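Local atomic coordinates of STING-associated CdnE c-di-GMP synthase (Flavobacteriaceae, PDB entry 6WT8), a protein that probably joins two GTP molecules into the cyclic dinucleotide c-di-GMP, the signal sensed by a STING protein in a bacterial CBASS defence system. Residues A[130-135]-A[208-213]; A[199-204]-A[227-232]; A[240-245]-A[252-257]. All coordinates share one frame; numbering follows the deposited sequence.

Interaction 1. Residues A[130-135]-A[208-213]; sequences SVLKTE and FMKTND
A small surface contact between aliphatic side-chain parts brings Leu132, just ahead of helix 134-146, against Lys210 near the end of helix 206-211. Together the two segments bury just 100 Å², and no hydrogen bond joins them. The touch is made by one methyl branch: Leu132 CD2 lies 3.6 Å from Lys210 CE, the last methylene of the lysine. It also comes within 3.8 Å of the ammonium atom, Lys210 NZ. The side chains cross at about a right angle, the methyl lying against the end of the lysine chain. Lys210 reaches this place because CG sits beside the backbone N (chi1 -73°) and the chain beyond it is fully extended. Leu132 points at the helix from the start, with its other apolar neighbours, Ile137 and Leu140, on the helix that it precedes.

The nearest CA pair, Glu135 and Lys210, is 7.8 Å apart, and Glu135 O and Lys210 O come to 4.3 Å without a hydrogen bond; the side chains touch more closely. The chain leaves helical geometry at Asn212, whose phi is positive (56°), and Phe208 O receives both Thr211 N at 3.1 Å and Asn212 N at 2.8 Å. Thr211 OG1 then accepts from Asp213 N in a nearly straight bond of 3.2 Å (168° at the hydrogen), an ST turn. Lys133 is the N-cap of its helix, its backbone N held by the Glu136 carboxylate.

Helix 134-146 supplies the polar part of the junction: Asn139 donates to Lys210 O and His143 bonds Asn212 OD1. The leucine-lysine touch therefore lies at the outer end of a longer seam between helix 134-146 and helix 206-211, which directly follows the central strand 192-204.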
loop_
_atom_site.group_PDB
_atom_site.type_symbol
_atom_site.label_atom_id
_atom_site.label_comp_id
_atom_site.label_asym_id
_atom_site.label_seq_id
_atom_site.Cartn_x
_atom_site.Cartn_y
_atom_site.Cartn_z
ATOM N N SER A 130 -23.417 -24.619 -10.058
ATOM C CA SER A 130 -22.557 -25.713 -10.522
ATOM C C SER A 130 -21.068 -25.422 -10.412
ATOM O O SER A 130 -20.283 -26.367 -10.342
ATOM C CB SER A 130 -22.874 -26.115 -11.998
ATOM O OG SER A 130 -22.491 -25.115 -12.963
ATOM N N VAL A 131 -20.665 -24.141 -10.311
ATOM C CA VAL A 131 -19.260 -23.755 -10.286
ATOM C C VAL A 131 -18.819 -23.363 -8.888
ATOM O O VAL A 131 -17.683 -22.932 -8.711
ATOM C CB VAL A 131 -18.977 -22.594 -11.264
ATOM C CG1 VAL A 131 -19.271 -23.026 -12.717
ATOM C CG2 VAL A 131 -19.799 -21.328 -10.908
ATOM N N LEU A 132 -19.712 -23.433 -7.914
ATOM C CA LEU A 132 -19.412 -22.904 -6.576
ATOM C C LEU A 132 -19.069 -24.041 -5.617
ATOM O O LEU A 132 -19.735 -25.079 -5.615
ATOM C CB LEU A 132 -20.596 -22.130 -6.026
ATOM C CG LEU A 132 -20.939 -20.847 -6.777
ATOM C CD1 LEU A 132 -22.084 -20.145 -6.065
ATOM C CD2 LEU A 132 -19.724 -19.982 -6.878
ATOM N N LYS A 133 -18.033 -23.838 -4.802
ATOM C CA LYS A 133 -17.797 -24.755 -3.696
ATOM C C LYS A 133 -18.958 -24.682 -2.711
ATOM O O LYS A 133 -19.650 -23.662 -2.612
ATOM C CB LYS A 133 -16.462 -24.402 -3.027
ATOM C CG LYS A 133 -15.292 -24.524 -4.023
ATOM C CD LYS A 133 -13.925 -24.299 -3.369
ATOM C CE LYS A 133 -13.543 -22.830 -3.410
ATOM N NZ LYS A 133 -12.162 -22.556 -2.870
ATOM N N THR A 134 -19.193 -25.781 -1.975
ATOM C CA THR A 134 -20.317 -25.796 -1.041
ATOM C C THR A 134 -20.172 -24.715 0.022
ATOM O O THR A 134 -21.165 -24.105 0.418
ATOM C CB THR A 134 -20.498 -27.183 -0.379
ATOM O OG1 THR A 134 -19.244 -27.669 0.114
ATOM C CG2 THR A 134 -20.997 -28.221 -1.419
ATOM N N GLU A 135 -18.952 -24.447 0.472
ATOM C CA GLU A 135 -18.793 -23.399 1.472
ATOM C C GLU A 135 -19.128 -22.027 0.882
ATOM O O GLU A 135 -19.671 -21.165 1.578
ATOM C CB GLU A 135 -17.371 -23.433 2.034
ATOM C CG GLU A 135 -16.253 -23.431 1.005
ATOM C CD GLU A 135 -15.766 -24.842 0.613
ATOM O OE1 GLU A 135 -16.615 -25.734 0.341
ATOM O OE2 GLU A 135 -14.520 -25.051 0.576
ATOM N N PHE A 208 -16.052 -11.192 -1.611
ATOM C CA PHE A 208 -16.220 -11.127 -0.164
ATOM C C PHE A 208 -17.380 -12.023 0.295
ATOM O O PHE A 208 -17.254 -12.766 1.275
ATOM C CB PHE A 208 -16.465 -9.685 0.321
ATOM C CG PHE A 208 -16.826 -9.651 1.767
ATOM C CD1 PHE A 208 -15.854 -9.954 2.727
ATOM C CD2 PHE A 208 -18.112 -9.386 2.159
ATOM C CE1 PHE A 208 -16.186 -10.002 4.064
ATOM C CE2 PHE A 208 -18.472 -9.392 3.487
ATOM C CZ PHE A 208 -17.510 -9.701 4.459
HETATM N N MSE A 209 -18.524 -11.936 -0.371
HETATM C CA MSE A 209 -19.697 -12.649 0.121
HETATM C C MSE A 209 -19.514 -14.159 -0.043
HETATM O O MSE A 209 -20.109 -14.944 0.700
HETATM C CB MSE A 209 -20.954 -12.121 -0.580
HETATM C CG MSE A 209 -21.209 -10.619 -0.154
HETATM SE SE MSE A 209 -22.966 -10.064 -0.784
HETATM C CE MSE A 209 -22.546 -9.588 -2.586
ATOM N N LYS A 210 -18.624 -14.581 -0.958
ATOM C CA LYS A 210 -18.317 -16.024 -1.086
ATOM C C LYS A 210 -17.423 -16.564 0.031
ATOM O O LYS A 210 -17.410 -17.780 0.259
ATOM C CB LYS A 210 -17.597 -16.320 -2.417
ATOM C CG LYS A 210 -18.452 -16.252 -3.660
ATOM C CD LYS A 210 -17.605 -16.442 -4.947
ATOM C CE LYS A 210 -18.559 -16.629 -6.144
ATOM N NZ LYS A 210 -17.921 -16.682 -7.507
ATOM N N THR A 211 -16.624 -15.713 0.679
ATOM C CA THR A 211 -15.528 -16.159 1.529
ATOM C C THR A 211 -15.628 -15.668 2.958
ATOM O O THR A 211 -15.086 -16.329 3.855
ATOM C CB THR A 211 -14.177 -15.643 0.988
ATOM O OG1 THR A 211 -14.184 -14.198 0.900
ATOM C CG2 THR A 211 -13.871 -16.204 -0.377
ATOM N N ASN A 212 -16.237 -14.499 3.178
ATOM C CA ASN A 212 -16.187 -13.769 4.437
ATOM C C ASN A 212 -14.758 -13.486 4.883
ATOM O O ASN A 212 -14.508 -13.330 6.085
ATOM C CB ASN A 212 -16.978 -14.519 5.500
ATOM C CG ASN A 212 -18.458 -14.517 5.160
ATOM O OD1 ASN A 212 -18.963 -13.476 4.703
ATOM N ND2 ASN A 212 -19.154 -15.644 5.347
ATOM N N ASP A 213 -13.839 -13.366 3.920
ATOM C CA ASP A 213 -12.475 -12.915 4.207
ATOM C C ASP A 213 -12.550 -11.426 4.520
ATOM O O ASP A 213 -12.889 -10.629 3.646
ATOM C CB ASP A 213 -11.544 -13.149 3.015
ATOM C CG ASP A 213 -11.224 -14.611 2.737
ATOM O OD1 ASP A 213 -11.359 -15.476 3.651
ATOM O OD2 ASP A 213 -10.784 -14.925 1.583
#

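Interaction 2. Residues A[199-204]-A[227-232]; sequences TATYYK and GKINDV
Val232 rests a single methyl on Tyr203, and this is the closer of two apolar touches between the end of strand 192-204 and the irregular chain ahead of helix 235-248. Val232 CG2 is 3.7 Å from Tyr203 CB and 3.8 Å from the ring atom Tyr203 CD2. The methyl thus sits at the root of the ring, meeting it obliquely, with the side chains crossing at about a right angle. Tyr203 carries its ring opposite the backbone N (chi1 178°), while at Val232 CG2, the branch anti to N, does the touching, CG1 lying between N and the carbonyl carbon (chi1 62°). A looser touch lies two residues back along the strand, where Thr201 CG2 approaches Ile229 CD1 to 4.2 Å.

In the next shell, Thr201 OG1 is hydrogen-bonded to Gln154, while its methyl faces Ile229. Ile229 also packs on Ile155 and Leu158 of helix 154-172, and Tyr203 is flanked by Glu116, Gln220 and Tyr234. The irregular segment itself is fastened through Asn230, whose ND2 bonds Ile221 O and Asn182 OD1 and whose backbone O accepts from Gln220.

Strand 192-204 belongs to the mixed sheet of what is probably the nucleotidyltransferase core, pairing there with strands 114-117 and 218-221. No hydrogen bond joins segments 199-204 and 227-232, and only 149 Å² is buried between them. Segment 227-232 is consequently not another strand added to 199-204: it meets the strand through methyl packing, while directional bonds such as those of Asn230 go to residues outside the two segments.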
loop_
_atom_site.group_PDB
_atom_site.type_symbol
_atom_site.label_atom_id
_atom_site.label_comp_id
_atom_site.label_asym_id
_atom_site.label_seq_id
_atom_site.Cartn_x
_atom_site.Cartn_y
_atom_site.Cartn_z
ATOM N N THR A 199 -13.916 8.724 6.549
ATOM C CA THR A 199 -15.247 8.230 6.888
ATOM C C THR A 199 -15.813 7.534 5.657
ATOM O O THR A 199 -15.807 8.113 4.564
ATOM C CB THR A 199 -16.138 9.371 7.341
ATOM O OG1 THR A 199 -15.489 10.081 8.411
ATOM C CG2 THR A 199 -17.530 8.901 7.757
ATOM N N ALA A 200 -16.295 6.310 5.839
ATOM C CA ALA A 200 -16.699 5.484 4.715
ATOM C C ALA A 200 -17.818 4.548 5.121
ATOM O O ALA A 200 -18.135 4.395 6.300
ATOM C CB ALA A 200 -15.501 4.665 4.240
ATOM N N THR A 201 -18.430 3.913 4.128
ATOM C CA THR A 201 -19.267 2.752 4.401
ATOM C C THR A 201 -18.661 1.524 3.724
ATOM O O THR A 201 -17.767 1.639 2.884
ATOM C CB THR A 201 -20.697 3.030 3.913
ATOM O OG1 THR A 201 -21.569 1.976 4.366
ATOM C CG2 THR A 201 -20.749 3.115 2.401
ATOM N N TYR A 202 -19.124 0.338 4.103
ATOM C CA TYR A 202 -18.610 -0.871 3.452
ATOM C C TYR A 202 -19.262 -1.107 2.102
ATOM O O TYR A 202 -20.406 -0.748 1.845
ATOM C CB TYR A 202 -18.888 -2.120 4.297
ATOM C CG TYR A 202 -18.055 -2.273 5.513
ATOM C CD1 TYR A 202 -16.697 -2.428 5.405
ATOM C CD2 TYR A 202 -18.665 -2.241 6.786
ATOM C CE1 TYR A 202 -15.881 -2.614 6.540
ATOM C CE2 TYR A 202 -17.879 -2.401 7.927
ATOM C CZ TYR A 202 -16.510 -2.592 7.797
ATOM O OH TYR A 202 -15.671 -2.774 8.910
ATOM N N TYR A 203 -18.526 -1.849 1.274
ATOM C CA TYR A 203 -19.066 -2.434 0.058
ATOM C C TYR A 203 -18.703 -3.904 0.042
ATOM O O TYR A 203 -17.509 -4.262 0.128
ATOM C CB TYR A 203 -18.511 -1.732 -1.185
ATOM C CG TYR A 203 -19.019 -2.352 -2.471
ATOM C CD1 TYR A 203 -20.210 -1.935 -3.011
ATOM C CD2 TYR A 203 -18.284 -3.336 -3.118
ATOM C CE1 TYR A 203 -20.704 -2.489 -4.201
ATOM C CE2 TYR A 203 -18.765 -3.924 -4.297
ATOM C CZ TYR A 203 -19.962 -3.471 -4.835
ATOM O OH TYR A 203 -20.465 -4.018 -6.019
ATOM N N LYS A 204 -19.729 -4.740 -0.091
ATOM C CA LYS A 204 -19.546 -6.202 -0.146
ATOM C C LYS A 204 -19.555 -6.693 -1.589
ATOM O O LYS A 204 -20.602 -6.677 -2.256
ATOM C CB LYS A 204 -20.642 -6.908 0.660
ATOM C CG LYS A 204 -20.587 -6.568 2.133
ATOM C CD LYS A 204 -21.732 -7.250 2.935
ATOM C CE LYS A 204 -21.774 -6.612 4.340
ATOM N NZ LYS A 204 -23.036 -6.900 5.119
ATOM N N GLY A 227 -21.336 15.363 -0.881
ATOM C CA GLY A 227 -22.393 14.627 -0.238
ATOM C C GLY A 227 -22.585 13.233 -0.789
ATOM O O GLY A 227 -23.629 12.635 -0.531
ATOM N N LYS A 228 -21.637 12.725 -1.557
ATOM C CA LYS A 228 -21.758 11.415 -2.194
ATOM C C LYS A 228 -20.635 10.501 -1.715
ATOM O O LYS A 228 -19.622 10.960 -1.186
ATOM C CB LYS A 228 -21.713 11.561 -3.706
ATOM C CG LYS A 228 -22.840 12.409 -4.232
ATOM C CD LYS A 228 -22.657 12.606 -5.719
ATOM C CE LYS A 228 -23.956 13.114 -6.400
ATOM N NZ LYS A 228 -24.400 14.448 -5.928
ATOM N N ILE A 229 -20.786 9.201 -1.967
ATOM C CA ILE A 229 -19.708 8.256 -1.651
ATOM C C ILE A 229 -18.915 7.977 -2.922
ATOM O O ILE A 229 -19.480 7.977 -4.036
ATOM C CB ILE A 229 -20.225 6.946 -1.014
ATOM C CG1 ILE A 229 -21.321 6.277 -1.835
ATOM C CG2 ILE A 229 -20.803 7.254 0.406
ATOM C CD1 ILE A 229 -21.836 4.961 -1.223
ATOM N N ASN A 230 -17.601 7.841 -2.764
ATOM C CA ASN A 230 -16.677 7.556 -3.858
ATOM C C ASN A 230 -16.823 6.103 -4.318
ATOM O O ASN A 230 -17.416 5.246 -3.633
ATOM C CB ASN A 230 -15.232 7.818 -3.414
ATOM C CG ASN A 230 -14.938 9.324 -3.252
ATOM O OD1 ASN A 230 -14.757 10.016 -4.236
ATOM N ND2 ASN A 230 -14.876 9.820 -2.020
ATOM N N ASP A 231 -16.223 5.815 -5.473
ATOM C CA ASP A 231 -16.172 4.439 -5.956
ATOM C C ASP A 231 -15.412 3.556 -4.962
ATOM O O ASP A 231 -14.502 4.013 -4.266
ATOM C CB ASP A 231 -15.491 4.387 -7.334
ATOM C CG ASP A 231 -16.270 5.131 -8.418
ATOM O OD1 ASP A 231 -17.526 5.191 -8.364
ATOM O OD2 ASP A 231 -15.600 5.646 -9.335
ATOM N N VAL A 232 -15.699 2.244 -5.010
ATOM C CA VAL A 232 -15.174 1.321 -4.010
ATOM C C VAL A 232 -13.654 1.217 -4.099
ATOM O O VAL A 232 -13.073 1.182 -5.195
ATOM C CB VAL A 232 -15.823 -0.074 -4.144
ATOM C CG1 VAL A 232 -15.532 -0.696 -5.492
ATOM C CG2 VAL A 232 -15.336 -0.993 -3.036
#

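Interaction 3. Residues A[240-245]-A[252-257]; sequences ERINVK and RLKNMI
Lys254 NZ is gripped by three oxygens: Asn243 OD1 at 2.8 Å, the backbone carbonyl of Thr95, and a water in a weak bond. The lysine stretches fully beyond CG, bringing its ammonium to helix 235-248. It meets the amide from well above the carbonyl plane, at a C=O...donor angle of 144°. Asn243, whose CB heads away from the other helix, still presents OD1 because CG swings in beside the backbone N (chi1 -76°). The same water donates to Asn243 O at 2.9 Å, linking Lys254 to the Asn243 backbone as well, though only weakly. With an alanine in place of Asn243, the ammonium would probably lose its direct partner on helix 235-248 and the lysine turn more freely.

Beneath this polar edge lie aliphatic groups. The axes of the short segments approach to 10.3 Å, with 118° between their N-to-C directions. Leu253 directs CD2 toward helix 235-248, 3.8 Å from Lys245 CB and 3.9 Å from Ile242 O. Ile242 CG2 meets Ile257 CD1 at 4.3 Å. Lys245 contributes its base alone, for its bent chain carries NZ to Tyr286 O and the Tyr286 ring. The turn is fixed by Ser249 OG, bonded to Arg252 N and Leu253 N, and by Asp246 OD1, which holds Lys254 N.

The packing of these two successive helices is thus divided by chemistry: isoleucine and leucine fill the buried side, against helix 278-287, while at the margin the lysine ammonium is held by uncharged oxygens, which probably spread its charge, and ties in the loop bearing Thr95.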
loop_
_atom_site.group_PDB
_atom_site.type_symbol
_atom_site.label_atom_id
_atom_site.label_comp_id
_atom_site.label_asym_id
_atom_site.label_seq_id
_atom_site.Cartn_x
_atom_site.Cartn_y
_atom_site.Cartn_z
ATOM N N GLU A 240 -3.352 -7.008 3.044
ATOM C CA GLU A 240 -3.243 -8.416 3.352
ATOM C C GLU A 240 -2.395 -9.133 2.325
ATOM O O GLU A 240 -1.548 -9.959 2.684
ATOM C CB GLU A 240 -4.641 -9.022 3.453
ATOM C CG GLU A 240 -4.642 -10.513 3.859
ATOM C CD GLU A 240 -4.275 -10.750 5.326
ATOM O OE1 GLU A 240 -4.121 -11.937 5.696
ATOM O OE2 GLU A 240 -4.139 -9.777 6.094
ATOM N N ARG A 241 -2.611 -8.851 1.035
ATOM C CA ARG A 241 -1.914 -9.636 0.018
ATOM C C ARG A 241 -0.413 -9.323 -0.001
ATOM O O ARG A 241 0.393 -10.245 -0.192
ATOM C CB ARG A 241 -2.554 -9.395 -1.352
ATOM C CG ARG A 241 -3.866 -10.170 -1.531
ATOM C CD ARG A 241 -4.465 -9.822 -2.912
ATOM N NE ARG A 241 -5.650 -10.702 -3.050
ATOM C CZ ARG A 241 -6.498 -10.648 -4.080
ATOM N NH1 ARG A 241 -6.352 -9.763 -5.076
ATOM N NH2 ARG A 241 -7.524 -11.517 -4.103
ATOM N N ILE A 242 -0.035 -8.034 0.153
ATOM C CA ILE A 242 1.393 -7.704 0.228
ATOM C C ILE A 242 2.026 -8.354 1.456
ATOM O O ILE A 242 3.132 -8.928 1.378
ATOM C CB ILE A 242 1.581 -6.183 0.192
ATOM C CG1 ILE A 242 1.254 -5.723 -1.238
ATOM C CG2 ILE A 242 3.007 -5.810 0.584
ATOM C CD1 ILE A 242 1.033 -4.167 -1.268
ATOM N N ASN A 243 1.344 -8.292 2.603
ATOM C CA ASN A 243 1.927 -8.895 3.807
ATOM C C ASN A 243 2.080 -10.406 3.652
ATOM O O ASN A 243 3.122 -10.992 4.014
ATOM C CB ASN A 243 1.082 -8.520 5.022
ATOM C CG ASN A 243 1.328 -7.083 5.469
ATOM O OD1 ASN A 243 2.352 -6.469 5.116
ATOM N ND2 ASN A 243 0.373 -6.513 6.233
ATOM N N VAL A 244 1.078 -11.064 3.058
ATOM C CA VAL A 244 1.156 -12.514 2.872
ATOM C C VAL A 244 2.231 -12.886 1.869
ATOM O O VAL A 244 3.036 -13.797 2.106
ATOM C CB VAL A 244 -0.216 -13.040 2.423
ATOM C CG1 VAL A 244 -0.054 -14.388 1.828
ATOM C CG2 VAL A 244 -1.095 -13.042 3.574
ATOM N N LYS A 245 2.284 -12.195 0.711
ATOM C CA LYS A 245 3.279 -12.592 -0.246
ATOM C C LYS A 245 4.699 -12.245 0.213
ATOM O O LYS A 245 5.643 -12.951 -0.150
ATOM C CB LYS A 245 2.939 -11.991 -1.622
ATOM C CG LYS A 245 3.810 -12.667 -2.660
ATOM C CD LYS A 245 3.586 -12.237 -4.077
ATOM C CE LYS A 245 2.703 -13.119 -4.883
ATOM N NZ LYS A 245 3.471 -13.309 -6.208
ATOM N N ARG A 252 11.396 -10.946 1.090
ATOM C CA ARG A 252 12.085 -10.168 0.056
ATOM C C ARG A 252 11.183 -9.202 -0.703
ATOM O O ARG A 252 11.715 -8.209 -1.274
ATOM C CB ARG A 252 12.760 -11.099 -0.957
ATOM C CG ARG A 252 14.131 -11.600 -0.366
ATOM C CD ARG A 252 14.329 -13.001 -0.707
ATOM N NE ARG A 252 15.690 -13.479 -0.512
ATOM C CZ ARG A 252 16.089 -14.235 0.533
ATOM N NH1 ARG A 252 15.281 -14.440 1.570
ATOM N NH2 ARG A 252 17.329 -14.755 0.536
ATOM N N LEU A 253 9.874 -9.465 -0.783
ATOM C CA LEU A 253 8.999 -8.643 -1.637
ATOM C C LEU A 253 9.019 -7.193 -1.189
ATOM O O LEU A 253 9.147 -6.283 -2.024
ATOM C CB LEU A 253 7.557 -9.182 -1.583
ATOM C CG LEU A 253 6.512 -8.257 -2.209
ATOM C CD1 LEU A 253 6.790 -8.157 -3.701
ATOM C CD2 LEU A 253 5.114 -8.838 -1.953
ATOM N N LYS A 254 8.855 -6.947 0.098
ATOM C CA LYS A 254 8.820 -5.547 0.565
ATOM C C LYS A 254 10.142 -4.833 0.317
ATOM O O LYS A 254 10.144 -3.615 0.013
ATOM C CB LYS A 254 8.479 -5.464 2.047
ATOM C CG LYS A 254 7.016 -5.874 2.280
ATOM C CD LYS A 254 6.745 -5.823 3.819
ATOM C CE LYS A 254 5.396 -6.375 4.178
ATOM N NZ LYS A 254 5.064 -6.125 5.619
ATOM N N ASN A 255 11.267 -5.545 0.422
ATOM C CA ASN A 255 12.544 -4.912 0.116
ATOM C C ASN A 255 12.580 -4.447 -1.338
ATOM O O ASN A 255 13.049 -3.332 -1.633
ATOM C CB ASN A 255 13.691 -5.896 0.389
ATOM C CG ASN A 255 13.817 -6.232 1.860
ATOM O OD1 ASN A 255 13.532 -5.398 2.737
ATOM N ND2 ASN A 255 14.337 -7.428 2.145
HETATM N N MSE A 256 12.002 -5.243 -2.258
HETATM C CA MSE A 256 11.963 -4.831 -3.685
HETATM C C MSE A 256 11.049 -3.621 -3.857
HETATM O O MSE A 256 11.384 -2.678 -4.619
HETATM C CB MSE A 256 11.497 -5.957 -4.625
HETATM C CG MSE A 256 12.568 -7.009 -4.667
HETATM SE SE MSE A 256 12.218 -8.349 -6.135
HETATM C CE MSE A 256 10.266 -8.692 -5.788
ATOM N N ILE A 257 9.908 -3.608 -3.160
ATOM C CA ILE A 257 8.985 -2.477 -3.317
ATOM C C ILE A 257 9.654 -1.185 -2.853
ATOM O O ILE A 257 9.593 -0.131 -3.533
ATOM C CB ILE A 257 7.713 -2.764 -2.517
ATOM C CG1 ILE A 257 6.903 -3.821 -3.287
ATOM C CG2 ILE A 257 6.847 -1.451 -2.356
ATOM C CD1 ILE A 257 5.714 -4.396 -2.510
HETATM O O HOH W 1 4.383 -9.331 6.046
#

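Interactions 1 and 2 belong to consecutive elements, strand 192-204 and helix 206-211, and touch directly: CE of selenomethionine Met209 packs 3.5 Å from Lys204 O. Their segments alternate along the chain, whereas interaction 3 follows both, with its centre about 26 Å from that of interaction 1 and about 27 Å from that of interaction 2. Depth orders them too. Interaction 1 is a surface contact that includes no buried residue; interaction 2 is partly buried beside the sheet; interaction 3 lies nearest the centre of the chain and covers the most area. Only interaction 3 has a hydrogen bond across its own segments; the other two meet through carbon contacts, and the polar bonds that tie them into the fold run to residues outside the paired segments.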